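PDB 3I3V: probable secreted solute-binding lipoprotein from Streptomyces coelicolor, which probably binds an extracellular solute and hands it to a membrane transporter, as a secreted lipoprotein. Local coordinates for residues T145-L157 with E210-A222. Sequence-based numbering, arbitrary orientation.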
ATOM      1  N   THR C 145      -5.412  26.822 -59.657  1.00 40.33           N
ATOM      2  CA  THR C 145      -5.923  27.121 -58.325  1.00 39.22           C
ATOM      3  C   THR C 145      -6.869  28.322 -58.354  1.00 39.51           C
ATOM      4  O   THR C 145      -7.683  28.513 -57.453  1.00 40.14           O
ATOM      5  CB  THR C 145      -4.747  27.411 -57.377  1.00 41.41           C
ATOM      6  OG1 THR C 145      -4.081  26.180 -57.078  1.00 44.97           O
ATOM      7  CG2 THR C 145      -5.215  28.064 -56.090  1.00 42.01           C
ATOM      8  N   THR C 146      -6.761  29.134 -59.395  1.00 38.65           N
ATOM      9  CA  THR C 146      -7.598  30.314 -59.508  1.00 37.49           C
ATOM     10  C   THR C 146      -8.351  30.336 -60.826  1.00 37.63           C
ATOM     11  O   THR C 146      -7.951  29.693 -61.801  1.00 35.92           O
ATOM     12  CB  THR C 146      -6.751  31.589 -59.405  1.00 38.49           C
ATOM     13  OG1 THR C 146      -5.698  31.536 -60.377  1.00 39.72           O
ATOM     14  CG2 THR C 146      -6.141  31.718 -58.008  1.00 36.59           C
ATOM     15  N   GLY C 147      -9.453  31.079 -60.833  1.00 36.73           N
ATOM     16  CA  GLY C 147     -10.270  31.188 -62.022  1.00 37.71           C
ATOM     17  C   GLY C 147      -9.469  31.610 -63.233  1.00 38.43           C
ATOM     18  O   GLY C 147      -9.702  31.112 -64.336  1.00 38.91           O
ATOM     19  N   ASP C 148      -8.531  32.534 -63.036  1.00 39.85           N
ATOM     20  CA  ASP C 148      -7.692  32.996 -64.140  1.00 40.99           C
ATOM     21  C   ASP C 148      -6.819  31.875 -64.681  1.00 39.09           C
ATOM     22  O   ASP C 148      -6.686  31.713 -65.890  1.00 39.71           O
ATOM     23  CB  ASP C 148      -6.799  34.158 -63.703  1.00 42.92           C
ATOM     24  CG  ASP C 148      -7.562  35.447 -63.549  1.00 44.57           C
ATOM     25  OD1 ASP C 148      -8.603  35.602 -64.225  1.00 46.39           O
ATOM     26  OD2 ASP C 148      -7.116  36.307 -62.761  1.00 45.86           O
ATOM     27  N   GLN C 149      -6.220  31.100 -63.788  1.00 39.35           N
ATOM     28  CA  GLN C 149      -5.368  29.995 -64.217  1.00 39.67           C
ATOM     29  C   GLN C 149      -6.202  28.906 -64.893  1.00 39.42           C
ATOM     30  O   GLN C 149      -5.771  28.319 -65.889  1.00 40.43           O
ATOM     31  CB  GLN C 149      -4.614  29.412 -63.022  1.00 39.86           C
ATOM     32  CG  GLN C 149      -3.681  30.400 -62.349  1.00 39.74           C
ATOM     33  CD  GLN C 149      -3.118  29.873 -61.036  1.00 41.54           C
ATOM     34  OE1 GLN C 149      -3.502  28.799 -60.565  1.00 39.81           O
ATOM     35  NE2 GLN C 149      -2.210  30.639 -60.433  1.00 38.87           N
ATOM     36  N   LEU C 150      -7.394  28.645 -64.355  1.00 38.19           N
ATOM     37  CA  LEU C 150      -8.272  27.627 -64.923  1.00 35.92           C
ATOM     38  C   LEU C 150      -8.602  27.992 -66.355  1.00 35.14           C
ATOM     39  O   LEU C 150      -8.558  27.149 -67.245  1.00 34.52           O
ATOM     40  CB  LEU C 150      -9.569  27.511 -64.120  1.00 35.82           C
ATOM     41  CG  LEU C 150     -10.643  26.544 -64.647  1.00 35.19           C
ATOM     42  CD1 LEU C 150     -10.097  25.120 -64.735  1.00 32.02           C
ATOM     43  CD2 LEU C 150     -11.851  26.588 -63.723  1.00 33.13           C
ATOM     44  N   ILE C 151      -8.942  29.255 -66.577  1.00 35.34           N
ATOM     45  CA  ILE C 151      -9.266  29.694 -67.919  1.00 35.59           C
ATOM     46  C   ILE C 151      -8.057  29.531 -68.829  1.00 35.59           C
ATOM     47  O   ILE C 151      -8.191  29.065 -69.960  1.00 35.71           O
ATOM     48  CB  ILE C 151      -9.707  31.164 -67.946  1.00 36.52           C
ATOM     49  CG1 ILE C 151     -10.973  31.340 -67.105  1.00 36.18           C
ATOM     50  CG2 ILE C 151      -9.961  31.599 -69.384  1.00 35.06           C
ATOM     51  CD1 ILE C 151     -11.551  32.737 -67.163  1.00 36.59           C
ATOM     52  N   ALA C 152      -6.883  29.916 -68.326  1.00 35.05           N
ATOM     53  CA  ALA C 152      -5.635  29.822 -69.086  1.00 36.98           C
ATOM     54  C   ALA C 152      -5.315  28.373 -69.428  1.00 36.16           C
ATOM     55  O   ALA C 152      -4.789  28.079 -70.502  1.00 38.29           O
ATOM     56  CB  ALA C 152      -4.473  30.446 -68.290  1.00 36.75           C
ATOM     57  N   ALA C 153      -5.632  27.463 -68.513  1.00 35.50           N
ATOM     58  CA  ALA C 153      -5.385  26.051 -68.759  1.00 34.59           C
ATOM     59  C   ALA C 153      -6.382  25.560 -69.806  1.00 35.45           C
ATOM     60  O   ALA C 153      -6.034  24.777 -70.694  1.00 36.26           O
ATOM     61  CB  ALA C 153      -5.536  25.269 -67.468  1.00 34.53           C
ATOM     62  N   ALA C 154      -7.623  26.036 -69.710  1.00 35.63           N
ATOM     63  CA  ALA C 154      -8.668  25.645 -70.660  1.00 35.69           C
ATOM     64  C   ALA C 154      -8.241  26.025 -72.074  1.00 35.12           C
ATOM     65  O   ALA C 154      -8.383  25.230 -73.008  1.00 34.52           O
ATOM     66  CB  ALA C 154      -9.987  26.328 -70.307  1.00 34.65           C
ATOM     67  N   ARG C 155      -7.724  27.246 -72.224  1.00 34.86           N
ATOM     68  CA  ARG C 155      -7.254  27.730 -73.519  1.00 35.97           C
ATOM     69  C   ARG C 155      -6.152  26.814 -74.048  1.00 37.05           C
ATOM     70  O   ARG C 155      -6.247  26.289 -75.158  1.00 37.33           O
ATOM     71  CB  ARG C 155      -6.715  29.155 -73.388  1.00 36.63           C
ATOM     72  CG  ARG C 155      -7.779  30.228 -73.398  1.00 38.71           C
ATOM     73  CD  ARG C 155      -8.509  30.226 -74.737  1.00 37.90           C
ATOM     74  NE  ARG C 155      -9.839  29.646 -74.620  1.00 35.51           N
ATOM     75  CZ  ARG C 155     -10.618  29.324 -75.648  1.00 37.32           C
ATOM     76  NH1 ARG C 155     -10.208  29.513 -76.898  1.00 35.37           N
ATOM     77  NH2 ARG C 155     -11.825  28.824 -75.418  1.00 37.32           N
ATOM     78  N   LYS C 156      -5.111  26.621 -73.244  1.00 37.62           N
ATOM     79  CA  LYS C 156      -4.006  25.759 -73.644  1.00 39.89           C
ATOM     80  C   LYS C 156      -4.494  24.373 -74.043  1.00 39.51           C
ATOM     81  O   LYS C 156      -4.089  23.845 -75.077  1.00 40.49           O
ATOM     82  CB  LYS C 156      -2.982  25.643 -72.514  1.00 41.23           C
ATOM     83  CG  LYS C 156      -2.110  26.881 -72.348  1.00 45.08           C
ATOM     84  CD  LYS C 156      -0.989  26.616 -71.355  1.00 50.12           C
ATOM     85  CE  LYS C 156       0.273  27.405 -71.704  1.00 51.01           C
ATOM     86  NZ  LYS C 156       0.070  28.875 -71.624  1.00 52.92           N
ATOM     87  N   LEU C 157      -5.368  23.793 -73.223  1.00 38.67           N
ATOM     88  CA  LEU C 157      -5.929  22.469 -73.495  1.00 36.03           C
ATOM     89  C   LEU C 157      -6.660  22.409 -74.836  1.00 34.00           C
ATOM     90  O   LEU C 157      -6.445  21.500 -75.630  1.00 33.03           O
ATOM     91  CB  LEU C 157      -6.885  22.065 -72.370  1.00 35.27           C
ATOM     92  CG  LEU C 157      -6.269  21.588 -71.053  1.00 36.33           C
ATOM     93  CD1 LEU C 157      -7.297  21.677 -69.937  1.00 35.03           C
ATOM     94  CD2 LEU C 157      -5.784  20.148 -71.213  1.00 35.59           C
ATOM     95  N   GLU C 210     -21.908  35.222 -61.786  1.00 38.14           N
ATOM     96  CA  GLU C 210     -21.049  35.993 -62.687  1.00 39.53           C
ATOM     97  C   GLU C 210     -19.818  35.138 -62.937  1.00 38.40           C
ATOM     98  O   GLU C 210     -19.431  34.887 -64.078  1.00 36.41           O
ATOM     99  CB  GLU C 210     -20.581  37.310 -62.051  1.00 42.45           C
ATOM    100  CG  GLU C 210     -21.638  38.377 -61.816  1.00 48.12           C
ATOM    101  CD  GLU C 210     -21.038  39.658 -61.223  1.00 52.03           C
ATOM    102  OE1 GLU C 210     -21.817  40.566 -60.854  1.00 53.67           O
ATOM    103  OE2 GLU C 210     -19.787  39.757 -61.130  1.00 52.53           O
ATOM    104  N   TYR C 211     -19.206  34.693 -61.845  1.00 37.21           N
ATOM    105  CA  TYR C 211     -18.017  33.871 -61.934  1.00 36.95           C
ATOM    106  C   TYR C 211     -18.291  32.712 -62.882  1.00 36.55           C
ATOM    107  O   TYR C 211     -17.544  32.488 -63.831  1.00 37.11           O
ATOM    108  CB  TYR C 211     -17.619  33.369 -60.542  1.00 35.09           C
ATOM    109  CG  TYR C 211     -16.374  32.512 -60.543  1.00 36.99           C
ATOM    110  CD1 TYR C 211     -15.291  32.822 -61.378  1.00 36.41           C
ATOM    111  CD2 TYR C 211     -16.268  31.393 -59.705  1.00 35.41           C
ATOM    112  CE1 TYR C 211     -14.135  32.039 -61.378  1.00 36.46           C
ATOM    113  CE2 TYR C 211     -15.119  30.607 -59.696  1.00 34.97           C
ATOM    114  CZ  TYR C 211     -14.057  30.936 -60.535  1.00 37.29           C
ATOM    115  OH  TYR C 211     -12.929  30.154 -60.537  1.00 38.81           O
ATOM    116  N   PHE C 212     -19.377  31.990 -62.637  1.00 36.05           N
ATOM    117  CA  PHE C 212     -19.733  30.864 -63.490  1.00 35.20           C
ATOM    118  C   PHE C 212     -19.833  31.265 -64.953  1.00 35.99           C
ATOM    119  O   PHE C 212     -19.284  30.595 -65.823  1.00 36.29           O
ATOM    120  CB  PHE C 212     -21.072  30.266 -63.068  1.00 32.61           C
ATOM    121  CG  PHE C 212     -21.562  29.193 -63.991  1.00 29.83           C
ATOM    122  CD1 PHE C 212     -21.078  27.895 -63.886  1.00 28.56           C
ATOM    123  CD2 PHE C 212     -22.478  29.492 -64.995  1.00 28.43           C
ATOM    124  CE1 PHE C 212     -21.497  26.905 -64.767  1.00 27.73           C
ATOM    125  CE2 PHE C 212     -22.905  28.511 -65.885  1.00 28.70           C
ATOM    126  CZ  PHE C 212     -22.413  27.211 -65.771  1.00 27.36           C
ATOM    127  N   ALA C 213     -20.559  32.349 -65.218  1.00 37.62           N
ATOM    128  CA  ALA C 213     -20.759  32.841 -66.581  1.00 37.96           C
ATOM    129  C   ALA C 213     -19.446  33.217 -67.247  1.00 38.91           C
ATOM    130  O   ALA C 213     -19.281  33.038 -68.456  1.00 39.61           O
ATOM    131  CB  ALA C 213     -21.702  34.038 -66.572  1.00 34.92           C
ATOM    132  N   HIS C 214     -18.518  33.746 -66.458  1.00 39.85           N
ATOM    133  CA  HIS C 214     -17.211  34.135 -66.969  1.00 40.60           C
ATOM    134  C   HIS C 214     -16.484  32.858 -67.415  1.00 40.24           C
ATOM    135  O   HIS C 214     -16.088  32.736 -68.572  1.00 40.24           O
ATOM    136  CB  HIS C 214     -16.434  34.875 -65.869  1.00 43.81           C
ATOM    137  CG  HIS C 214     -15.136  35.472 -66.325  1.00 49.76           C
ATOM    138  ND1 HIS C 214     -15.003  36.162 -67.513  1.00 50.23           N
ATOM    139  CD2 HIS C 214     -13.920  35.516 -65.729  1.00 50.23           C
ATOM    140  CE1 HIS C 214     -13.764  36.603 -67.628  1.00 50.81           C
ATOM    141  NE2 HIS C 214     -13.086  36.224 -66.559  1.00 51.53           N
ATOM    142  N   LEU C 215     -16.341  31.897 -66.503  1.00 38.78           N
ATOM    143  CA  LEU C 215     -15.671  30.633 -66.809  1.00 36.97           C
ATOM    144  C   LEU C 215     -16.255  29.948 -68.039  1.00 36.75           C
ATOM    145  O   LEU C 215     -15.529  29.576 -68.951  1.00 37.30           O
ATOM    146  CB  LEU C 215     -15.751  29.687 -65.607  1.00 34.10           C
ATOM    147  CG  LEU C 215     -14.959  30.110 -64.362  1.00 35.04           C
ATOM    148  CD1 LEU C 215     -15.236  29.153 -63.207  1.00 31.96           C
ATOM    149  CD2 LEU C 215     -13.476  30.136 -64.688  1.00 31.24           C
ATOM    150  N   ARG C 216     -17.569  29.783 -68.054  1.00 36.55           N
ATOM    151  CA  ARG C 216     -18.275  29.146 -69.168  1.00 36.23           C
ATOM    152  C   ARG C 216     -18.057  29.851 -70.519  1.00 37.00           C
ATOM    153  O   ARG C 216     -17.796  29.206 -71.540  1.00 36.85           O
ATOM    154  CB  ARG C 216     -19.774  29.114 -68.850  1.00 36.80           C
ATOM    155  CG  ARG C 216     -20.673  28.676 -69.992  1.00 36.58           C
ATOM    156  CD  ARG C 216     -22.071  29.245 -69.804  1.00 36.83           C
ATOM    157  NE  ARG C 216     -22.021  30.704 -69.853  1.00 37.23           N
ATOM    158  CZ  ARG C 216     -23.045  31.510 -69.607  1.00 34.94           C
ATOM    159  NH1 ARG C 216     -24.225  31.013 -69.285  1.00 36.76           N
ATOM    160  NH2 ARG C 216     -22.882  32.820 -69.684  1.00 33.78           N
ATOM    161  N   ASP C 217     -18.200  31.172 -70.531  1.00 37.71           N
ATOM    162  CA  ASP C 217     -18.021  31.931 -71.764  1.00 36.78           C
ATOM    163  C   ASP C 217     -16.570  31.843 -72.225  1.00 36.97           C
ATOM    164  O   ASP C 217     -16.294  31.887 -73.422  1.00 37.40           O
ATOM    165  CB  ASP C 217     -18.441  33.392 -71.560  1.00 35.53           C
ATOM    166  CG  ASP C 217     -19.956  33.556 -71.469  1.00 36.59           C
ATOM    167  OD1 ASP C 217     -20.433  34.689 -71.237  1.00 36.20           O
ATOM    168  OD2 ASP C 217     -20.675  32.551 -71.643  1.00 36.24           O
ATOM    169  N   ALA C 218     -15.649  31.684 -71.280  1.00 35.04           N
ATOM    170  CA  ALA C 218     -14.235  31.590 -71.613  1.00 35.00           C
ATOM    171  C   ALA C 218     -13.885  30.221 -72.184  1.00 35.79           C
ATOM    172  O   ALA C 218     -12.735  29.965 -72.551  1.00 36.22           O
ATOM    173  CB  ALA C 218     -13.395  31.870 -70.382  1.00 36.14           C
ATOM    174  N   GLY C 219     -14.883  29.341 -72.248  1.00 34.25           N
ATOM    175  CA  GLY C 219     -14.671  28.005 -72.779  1.00 32.38           C
ATOM    176  C   GLY C 219     -14.048  27.013 -71.815  1.00 31.62           C
ATOM    177  O   GLY C 219     -13.292  26.138 -72.230  1.00 33.11           O
ATOM    178  N   VAL C 220     -14.372  27.124 -70.532  1.00 32.40           N
ATOM    179  CA  VAL C 220     -13.813  26.213 -69.542  1.00 31.00           C
ATOM    180  C   VAL C 220     -14.476  24.838 -69.611  1.00 32.35           C
ATOM    181  O   VAL C 220     -13.883  23.836 -69.218  1.00 32.95           O
ATOM    182  CB  VAL C 220     -13.953  26.791 -68.113  1.00 31.28           C
ATOM    183  CG1 VAL C 220     -13.660  25.715 -67.071  1.00 28.94           C
ATOM    184  CG2 VAL C 220     -12.990  27.951 -67.932  1.00 28.07           C
ATOM    185  N   PHE C 221     -15.700  24.784 -70.125  1.00 30.31           N
ATOM    186  CA  PHE C 221     -16.409  23.512 -70.240  1.00 29.27           C
ATOM    187  C   PHE C 221     -16.330  22.995 -71.660  1.00 30.61           C
ATOM    188  O   PHE C 221     -16.112  23.767 -72.590  1.00 30.82           O
ATOM    189  CB  PHE C 221     -17.873  23.688 -69.823  1.00 26.83           C
ATOM    190  CG  PHE C 221     -18.027  24.194 -68.427  1.00 26.16           C
ATOM    191  CD1 PHE C 221     -17.609  23.422 -67.352  1.00 25.17           C
ATOM    192  CD2 PHE C 221     -18.487  25.476 -68.186  1.00 23.87           C
ATOM    193  CE1 PHE C 221     -17.641  23.920 -66.066  1.00 24.42           C
ATOM    194  CE2 PHE C 221     -18.522  25.981 -66.895  1.00 25.90           C
ATOM    195  CZ  PHE C 221     -18.094  25.201 -65.833  1.00 24.92           C
ATOM    196  N   ALA C 222     -16.500  21.686 -71.820  1.00 31.77           N
ATOM    197  CA  ALA C 222     -16.462  21.055 -73.136  1.00 33.13           C
ATOM    198  C   ALA C 222     -17.515  21.684 -74.039  1.00 33.72           C
ATOM    199  O   ALA C 222     -18.547  22.165 -73.560  1.00 33.01           O
ATOM    200  CB  ALA C 222     -16.728  19.553 -73.006  1.00 31.57           C
TER
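Arg155 NH2 gives Ala218 O a hydrogen bond of 3.2 Å, bent to 140° at the hydrogen and arriving from above the carbonyl plane. The arginine chain, bent at chi2 and chi3, brings the guanidinium to a turn where Gly219, at positive phi after helix 203-217, forms a Schellman motif. Next door, Gly219 O, touched by Ala154 CB at 3.8 Å, accepts a hydrogen bond from Arg158 NE, so two arginines of one helix hold successive carbonyls of the turn. In this solute-binding protein of the PBP clan, the segments 147-157 and 210-217 of two helices run side by side, their axes 10.3 Å apart at closest approach and 19° from parallel. Ile151 fills the middle: CG2, anti to the backbone N, meets Ala218 CB at 3.6 Å, while CG1 rests against Leu215 CD2 at 3.7 Å and CD1 reaches the His214 ring. An alanine in its place is likely to leave a gap among Leu215, Ala218 and Val220 and take away the packing on His214. Deeper in, the side chains of Leu150 and Val220 cross at about a right angle, with Trp268 touching both Leu150 and Leu215. Tyr211 sets its hydroxyl OH 3.2 Å from Gly147 CA, where a side chain would clash with the ring.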